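Local coordinates for siderophore biosynthesis lipase/esterase, putative (Aspergillus fumigatus, PDB 6GUP), which hydrolyses the ester bonds of the fungal siderophore fusarinine C, releasing fusarinine and iron, but does not cleave the related triacetylfusarinine C, at residues Glu170-Val175 against Ser220-Ala225; Gly266-Gln271 against Asn304-Asn309; Arg275-Val280 against Glu311-Asp316. All blocks are in the same frame, centred on the assembly; numbering follows the deposited sequence.

Interaction 1: Glu170-Val175 against Ser220-Ala225; sequences EAIQWV and SLVYPA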
# COMPACT_ATOMS: atom_id res chain seq x y z
N GLU A 170 -13.68 16.21 -15.23
CA GLU A 170 -13.43 17.61 -15.60
C GLU A 170 -11.94 17.98 -15.61
O GLU A 170 -11.54 18.88 -16.34
CB GLU A 170 -14.22 18.57 -14.72
CG GLU A 170 -15.70 18.61 -15.07
CD GLU A 170 -16.45 19.72 -14.35
OE1 GLU A 170 -16.24 19.90 -13.13
OE2 GLU A 170 -17.27 20.39 -15.01
N ALA A 171 -11.14 17.29 -14.79
CA ALA A 171 -9.68 17.45 -14.83
C ALA A 171 -9.08 16.98 -16.16
O ALA A 171 -8.17 17.62 -16.68
CB ALA A 171 -9.03 16.73 -13.67
N ILE A 172 -9.60 15.88 -16.69
CA ILE A 172 -9.17 15.36 -18.00
C ILE A 172 -9.59 16.30 -19.14
O ILE A 172 -8.81 16.54 -20.05
CB ILE A 172 -9.66 13.91 -18.23
CG1 ILE A 172 -8.96 12.96 -17.25
CG2 ILE A 172 -9.39 13.46 -19.67
CD1 ILE A 172 -9.56 11.57 -17.17
N GLN A 173 -10.82 16.83 -19.06
CA GLN A 173 -11.29 17.86 -20.01
C GLN A 173 -10.36 19.08 -20.06
O GLN A 173 -10.11 19.64 -21.13
CB GLN A 173 -12.71 18.32 -19.64
CG GLN A 173 -13.81 17.30 -19.91
CD GLN A 173 -15.17 17.72 -19.37
OE1 GLN A 173 -15.36 18.86 -18.96
NE2 GLN A 173 -16.11 16.79 -19.39
N TRP A 174 -9.86 19.48 -18.89
CA TRP A 174 -8.93 20.60 -18.75
C TRP A 174 -7.53 20.26 -19.27
O TRP A 174 -6.85 21.12 -19.83
CB TRP A 174 -8.88 21.02 -17.28
CG TRP A 174 -8.13 22.27 -16.96
CD1 TRP A 174 -7.20 22.42 -15.98
CD2 TRP A 174 -8.26 23.56 -17.58
NE1 TRP A 174 -6.73 23.71 -15.95
CE2 TRP A 174 -7.36 24.44 -16.92
CE3 TRP A 174 -9.05 24.07 -18.62
CZ2 TRP A 174 -7.23 25.78 -17.27
CZ3 TRP A 174 -8.91 25.41 -18.98
CH2 TRP A 174 -8.00 26.25 -18.31
N VAL A 175 -7.10 19.01 -19.06
CA VAL A 175 -5.85 18.50 -19.65
C VAL A 175 -5.93 18.46 -21.18
O VAL A 175 -4.96 18.83 -21.85
CB VAL A 175 -5.49 17.10 -19.08
CG1 VAL A 175 -4.43 16.38 -19.92
CG2 VAL A 175 -5.00 17.23 -17.64
N SER A 220 -0.75 8.15 -18.13
CA SER A 220 -0.13 9.23 -17.35
C SER A 220 0.02 10.56 -18.09
O SER A 220 0.17 11.61 -17.44
CB SER A 220 1.23 8.78 -16.80
OG SER A 220 1.03 7.87 -15.74
N LEU A 221 -0.00 10.53 -19.42
CA LEU A 221 -0.03 11.75 -20.23
C LEU A 221 -1.33 12.52 -20.08
O LEU A 221 -1.34 13.75 -20.18
CB LEU A 221 0.19 11.44 -21.71
CG LEU A 221 1.48 10.73 -22.10
CD1 LEU A 221 1.61 10.70 -23.62
CD2 LEU A 221 2.71 11.38 -21.47
N VAL A 222 -2.43 11.80 -19.87
CA VAL A 222 -3.76 12.40 -19.72
C VAL A 222 -4.29 12.41 -18.29
O VAL A 222 -5.20 13.19 -17.99
CB VAL A 222 -4.79 11.74 -20.68
CG1 VAL A 222 -5.11 10.30 -20.29
CG2 VAL A 222 -6.06 12.58 -20.75
N TYR A 223 -3.74 11.58 -17.40
CA TYR A 223 -4.27 11.45 -16.05
C TYR A 223 -3.34 12.09 -14.99
O TYR A 223 -2.28 11.54 -14.69
CB TYR A 223 -4.57 9.98 -15.73
CG TYR A 223 -5.51 9.76 -14.55
CD1 TYR A 223 -6.59 10.62 -14.31
CD2 TYR A 223 -5.33 8.68 -13.69
CE1 TYR A 223 -7.45 10.41 -13.24
CE2 TYR A 223 -6.19 8.47 -12.63
CZ TYR A 223 -7.24 9.33 -12.40
OH TYR A 223 -8.09 9.12 -11.34
N PRO A 224 -3.75 13.26 -14.44
CA PRO A 224 -3.02 14.00 -13.39
C PRO A 224 -2.66 13.19 -12.15
O PRO A 224 -1.58 13.39 -11.59
CB PRO A 224 -4.00 15.11 -13.00
CG PRO A 224 -4.80 15.35 -14.23
CD PRO A 224 -4.92 14.03 -14.91
N ALA A 225 -3.56 12.31 -11.73
CA ALA A 225 -3.31 11.41 -10.59
C ALA A 225 -2.12 10.48 -10.82
O ALA A 225 -1.44 10.10 -9.87
CB ALA A 225 -4.56 10.61 -10.26
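Ile172 and Val222 meet methyl to methyl, CG2 of one lying 3.6 Å from CG2 of the other, inside the mainly helical insertion that separates strands 159-163 and 278-283 of this alpha/beta-hydrolase, a place where many members of the fold carry a cap. The two side chains cross at a slant. In Ile172, CG2 stands anti to the backbone N (chi1 -67° places CG1 beside that N), which turns this methyl to Val222, while CD1 comes obliquely to the Tyr223 ring at 4.2 Å from its CD1. One helical turn on, Val175 serves two partners with its two branches. CG2 passes the Pro224 ring in the opposite direction, 3.9 Å from its CG, and CG1 lies over the backbone of Val222. Ala171 CB completes the strip more loosely, 4.5 Å from Pro224 CG. Phe192 of helix 185-205 touches both Ile172 and Val222, and Leu237 of helix 231-238 touches both Ile172 and Tyr223, so the junction is enclosed by further helices. With contacts this apolar, one polar atom pays a cost: Val222 O is buried against Val175 CG1 at 3.8 Å and has no hydrogen-bonding partner in the model.

Interaction 2: Gly266-Gln271 against Asn304-Asn309; sequences GMIREQ and NATDHN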
# COMPACT_ATOMS: atom_id res chain seq x y z
N GLY A 266 -27.26 15.67 -0.67
CA GLY A 266 -28.60 15.66 -0.07
C GLY A 266 -28.92 14.45 0.80
O GLY A 266 -29.78 14.55 1.68
N MET A 267 -28.25 13.33 0.56
CA MET A 267 -28.42 12.13 1.39
C MET A 267 -27.59 12.12 2.68
O MET A 267 -27.73 11.19 3.48
CB MET A 267 -28.13 10.86 0.57
CG MET A 267 -29.13 10.58 -0.54
SD MET A 267 -30.84 10.36 0.01
CE MET A 267 -30.70 8.90 1.03
N ILE A 268 -26.75 13.13 2.91
CA ILE A 268 -25.96 13.22 4.15
C ILE A 268 -26.88 13.33 5.37
O ILE A 268 -26.67 12.65 6.37
CB ILE A 268 -24.94 14.40 4.12
CG1 ILE A 268 -23.86 14.13 3.06
CG2 ILE A 268 -24.28 14.58 5.48
CD1 ILE A 268 -23.01 15.34 2.72
N ARG A 269 -27.91 14.18 5.28
CA ARG A 269 -28.90 14.32 6.35
C ARG A 269 -29.70 13.03 6.59
O ARG A 269 -29.99 12.70 7.74
CB ARG A 269 -29.88 15.46 6.04
CG ARG A 269 -30.80 15.81 7.21
CD ARG A 269 -31.81 16.90 6.86
NE ARG A 269 -32.68 16.53 5.74
CZ ARG A 269 -33.68 17.27 5.28
NH1 ARG A 269 -33.99 18.45 5.83
NH2 ARG A 269 -34.40 16.83 4.25
N GLU A 270 -30.03 12.32 5.52
CA GLU A 270 -30.94 11.17 5.60
C GLU A 270 -30.30 9.93 6.23
O GLU A 270 -30.96 9.22 7.00
CB GLU A 270 -31.49 10.81 4.21
CG GLU A 270 -32.17 11.95 3.45
CD GLU A 270 -33.27 12.64 4.24
OE1 GLU A 270 -34.06 11.93 4.92
OE2 GLU A 270 -33.36 13.88 4.17
N GLN A 271 -29.03 9.66 5.91
CA GLN A 271 -28.34 8.46 6.43
C GLN A 271 -27.95 8.56 7.90
O GLN A 271 -27.77 7.54 8.57
CB GLN A 271 -27.10 8.13 5.58
CG GLN A 271 -27.36 7.89 4.10
CD GLN A 271 -28.27 6.71 3.80
OE1 GLN A 271 -28.45 5.82 4.63
NE2 GLN A 271 -28.84 6.69 2.60
N ASN A 304 -26.38 24.14 -0.64
CA ASN A 304 -27.84 24.08 -0.76
C ASN A 304 -28.38 22.66 -0.89
O ASN A 304 -29.46 22.35 -0.38
CB ASN A 304 -28.33 24.95 -1.93
CG ASN A 304 -28.17 26.44 -1.66
OD1 ASN A 304 -28.44 26.93 -0.56
ND2 ASN A 304 -27.74 27.18 -2.68
N ALA A 305 -27.63 21.79 -1.57
CA ALA A 305 -27.95 20.36 -1.62
C ALA A 305 -27.79 19.70 -0.25
O ALA A 305 -28.68 18.97 0.20
CB ALA A 305 -27.09 19.65 -2.65
N THR A 306 -26.67 19.98 0.42
CA THR A 306 -26.37 19.46 1.76
C THR A 306 -27.38 19.93 2.81
O THR A 306 -27.85 19.14 3.63
CB THR A 306 -24.95 19.86 2.22
OG1 THR A 306 -23.99 19.47 1.23
CG2 THR A 306 -24.58 19.21 3.55
N ASP A 307 -27.70 21.23 2.79
CA ASP A 307 -28.61 21.84 3.77
C ASP A 307 -30.09 21.80 3.38
O ASP A 307 -30.94 22.26 4.15
CB ASP A 307 -28.20 23.31 4.03
CG ASP A 307 -26.91 23.43 4.85
OD1 ASP A 307 -26.41 22.41 5.38
OD2 ASP A 307 -26.41 24.56 4.96
N HIS A 308 -30.41 21.24 2.20
CA HIS A 308 -31.78 21.15 1.69
C HIS A 308 -32.47 22.53 1.62
O HIS A 308 -33.61 22.69 2.04
CB HIS A 308 -32.60 20.14 2.51
CG HIS A 308 -32.10 18.73 2.39
ND1 HIS A 308 -32.72 17.79 1.61
CD2 HIS A 308 -31.03 18.12 2.95
CE1 HIS A 308 -32.06 16.65 1.69
NE2 HIS A 308 -31.03 16.82 2.50
N ASN A 309 -31.73 23.50 1.09
CA ASN A 309 -32.20 24.88 0.89
C ASN A 309 -32.66 25.55 2.20
O ASN A 309 -33.76 26.09 2.27
CB ASN A 309 -33.30 24.93 -0.17
CG ASN A 309 -32.87 24.30 -1.49
OD1 ASN A 309 -31.92 24.76 -2.13
ND2 ASN A 309 -33.57 23.25 -1.91
O HOH W 1 -27.97 16.32 3.28
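The guanidinium of Arg269 lies flat on the imidazole of His308, their centres 3.6 Å apart and their planes only 14° from parallel, a parallel stack. The opposite face of the imidazole looks onto Ala305 O, 3.7 Å above the ring plane and offset toward the rim. At the ring edge, His308 NE2 donates to Gly266 O at 2.7 Å, a weak bond because its N-H...O angle is just 128°. The guanidinium has its own edge partner: Glu270 OE2 sits in its plane and is gripped side-on by two nitrogens, Arg269 NE at 3.2 Å and NH2 at 3.1 Å, the latter a salt bridge. A bend in the arginine chain at chi3 (60°) folds the group back over the ring, and Glu270 fixes its rotation there. The nearby carboxylate probably offsets some of the positive charge laid on the imidazole.

His308 is brought to this place by a Schellman motif: it has positive phi, Asn309 N bonds to Asn304 O, and His308 N makes a weak bond to Ala305 O. Beside the NE2 edge of the ring a water joins the backbones, accepting from Arg269 N at 2.9 Å and donating to Thr306 O at 2.8 Å. Gly266 packs its CA against Ala305 O at 3.3 Å, a CA-H...O contact.

Ile268 approaches Thr306 CG2 with its CD1 and also touches Leu130 and Leu133 of helix 125-134, while Thr306 OG1 bonds back to Trp302 O. The contact therefore sets the short helix 268-271 between helix 125-134 and the end of helix 295-307, just ahead of strand 278-283.

Interaction 3: Arg275-Val280 against Glu311-Asp316; sequences RGKLMV and EAAIWD
Leu278 and Trp315 form a single parallel beta bridge: Leu278 N donates to Ile314 O at 3.1 Å, and Asp316 N donates to Leu278 O at 2.8 Å, with N-H...O angles of 161° and 165°. The two bonds straddle Trp315 and bring the loop alongside strand 278-283 just before strand 320-322 takes its place in the sheet. A side chain reinforces the pairing. Lys277, bent at chi2 and chi3, curls back so that NZ reaches Ala313 O at 2.7 Å and Trp315 O at 3.0 Å, approaching each carbonyl from above its plane. Between these two carbonyls in sequence, Ile314 O also receives a CA-H...O contact from Lys277 CA at 3.3 Å.

On the face of Leu278 and Val280 the contact is apolar. Trp315 CG is anti to its own backbone N (chi1 -176°), which carries the indole forward along the strand, past Leu278, until CH2 lies 3.3 Å from Val280 CG2, a tight fit, and CE3 lies 4.2 Å from Leu278 CD2. Both aliphatic groups come at the indole obliquely. On the side of Met279, its CB packs against Asp316 CB at 3.9 Å.

Farther out, Trp302, Arg303 and Thr306 of helix 295-307 touch the indole, and Asp307 OD1 accepts the bond from Trp315 N. Asp316 OD1 is engaged by Asn318 N, and Met279 pairs through its backbone with Ala160 and Met162 of strand 159-163. The contact thus belongs to the beta-alpha-beta crossover from strand 278-283 through helix 295-307 to strand 320-322.

The ammonium of Lys277 is held here by neutral carbonyls; Asp316 makes no salt bridge to it, and could at most favour it as a nearby opposite charge, probably weakly.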
# COMPACT_ATOMS: atom_id res chain seq x y z
N ARG A 275 -23.03 13.63 12.64
CA ARG A 275 -23.52 14.45 13.76
C ARG A 275 -22.54 15.60 14.01
O ARG A 275 -21.91 15.70 15.06
CB ARG A 275 -23.81 13.62 15.02
CG ARG A 275 -22.69 12.74 15.55
CD ARG A 275 -22.86 12.47 17.04
NE ARG A 275 -21.87 11.53 17.56
CZ ARG A 275 -21.92 10.20 17.47
NH1 ARG A 275 -22.94 9.58 16.86
NH2 ARG A 275 -20.94 9.47 17.99
N GLY A 276 -22.44 16.47 13.01
CA GLY A 276 -21.49 17.58 13.01
C GLY A 276 -21.54 18.30 11.68
O GLY A 276 -22.54 18.23 10.96
N LYS A 277 -20.44 18.98 11.33
CA LYS A 277 -20.39 19.84 10.14
C LYS A 277 -19.58 19.22 9.01
O LYS A 277 -18.62 18.48 9.25
CB LYS A 277 -19.80 21.21 10.50
CG LYS A 277 -20.40 21.87 11.74
CD LYS A 277 -21.83 22.35 11.51
CE LYS A 277 -21.87 23.79 11.05
NZ LYS A 277 -23.14 24.11 10.34
N LEU A 278 -19.97 19.52 7.77
CA LEU A 278 -19.18 19.19 6.58
C LEU A 278 -18.44 20.44 6.12
O LEU A 278 -19.07 21.41 5.69
CB LEU A 278 -20.08 18.68 5.45
CG LEU A 278 -19.39 18.42 4.09
CD1 LEU A 278 -18.33 17.33 4.20
CD2 LEU A 278 -20.42 18.05 3.03
N MET A 279 -17.11 20.43 6.22
CA MET A 279 -16.28 21.53 5.71
C MET A 279 -15.58 21.12 4.42
O MET A 279 -14.82 20.16 4.39
CB MET A 279 -15.25 21.97 6.74
CG MET A 279 -14.53 23.26 6.35
SD MET A 279 -13.56 24.00 7.68
CE MET A 279 -12.26 22.79 7.86
N VAL A 280 -15.83 21.88 3.35
CA VAL A 280 -15.14 21.71 2.07
C VAL A 280 -14.10 22.81 1.91
O VAL A 280 -14.42 24.00 2.06
CB VAL A 280 -16.14 21.74 0.89
CG1 VAL A 280 -15.41 21.60 -0.45
CG2 VAL A 280 -17.16 20.62 1.04
N GLU A 311 -33.26 24.10 5.20
CA GLU A 311 -33.96 23.21 6.14
C GLU A 311 -33.03 22.67 7.23
O GLU A 311 -33.47 22.45 8.36
CB GLU A 311 -34.64 22.05 5.40
CG GLU A 311 -35.79 22.48 4.51
CD GLU A 311 -36.36 21.35 3.66
OE1 GLU A 311 -36.19 20.17 4.03
OE2 GLU A 311 -36.97 21.65 2.62
N ALA A 312 -31.76 22.46 6.88
CA ALA A 312 -30.74 21.99 7.82
C ALA A 312 -29.54 22.94 7.84
O ALA A 312 -29.46 23.87 7.04
CB ALA A 312 -30.30 20.59 7.43
N ALA A 313 -28.63 22.69 8.79
CA ALA A 313 -27.39 23.47 8.93
C ALA A 313 -26.20 22.52 9.06
O ALA A 313 -25.37 22.66 9.97
CB ALA A 313 -27.49 24.40 10.12
N ILE A 314 -26.11 21.57 8.14
CA ILE A 314 -25.05 20.56 8.14
C ILE A 314 -23.76 21.14 7.54
O ILE A 314 -22.68 20.94 8.09
CB ILE A 314 -25.48 19.29 7.36
CG1 ILE A 314 -26.66 18.63 8.09
CG2 ILE A 314 -24.32 18.30 7.22
CD1 ILE A 314 -27.41 17.61 7.26
N TRP A 315 -23.89 21.83 6.42
CA TRP A 315 -22.76 22.49 5.76
C TRP A 315 -22.06 23.47 6.70
O TRP A 315 -22.73 24.28 7.35
CB TRP A 315 -23.24 23.22 4.50
CG TRP A 315 -22.16 23.85 3.69
CD1 TRP A 315 -21.68 25.12 3.81
CD2 TRP A 315 -21.43 23.25 2.61
NE1 TRP A 315 -20.69 25.35 2.88
CE2 TRP A 315 -20.52 24.22 2.13
CE3 TRP A 315 -21.46 21.98 2.00
CZ2 TRP A 315 -19.64 23.96 1.07
CZ3 TRP A 315 -20.59 21.73 0.94
CH2 TRP A 315 -19.69 22.72 0.49
N ASP A 316 -20.74 23.39 6.77
CA ASP A 316 -19.95 24.34 7.55
C ASP A 316 -19.81 25.61 6.74
O ASP A 316 -19.23 25.59 5.65
CB ASP A 316 -18.57 23.76 7.89
CG ASP A 316 -17.92 24.45 9.08
OD1 ASP A 316 -18.11 25.68 9.26
OD2 ASP A 316 -17.22 23.77 9.85

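Interactions 2 and 3 are neighbours, their centres about 9 Å apart, and they touch where Asp307 and Arg269 meet Ala312-Trp315. Their segments alternate along the chain: interaction 2 joins the short helix 268-271 to the end of helix 295-307, and interaction 3 joins strand 278-283 to the loop after that helix. Interaction 1 lies in the helical insertion, about 30 and 31 Å, centre to centre, from interactions 2 and 3. The chemistry follows the place: interaction 1 is buried and apolar in its side-chain contacts, with one carbonyl buried unpaired; interaction 2, partly buried, relies on a charged stack, one weak bond and a water; interaction 3, also partly buried, combines sheet-type backbone bonds with an apolar indole face and a more exposed lysine.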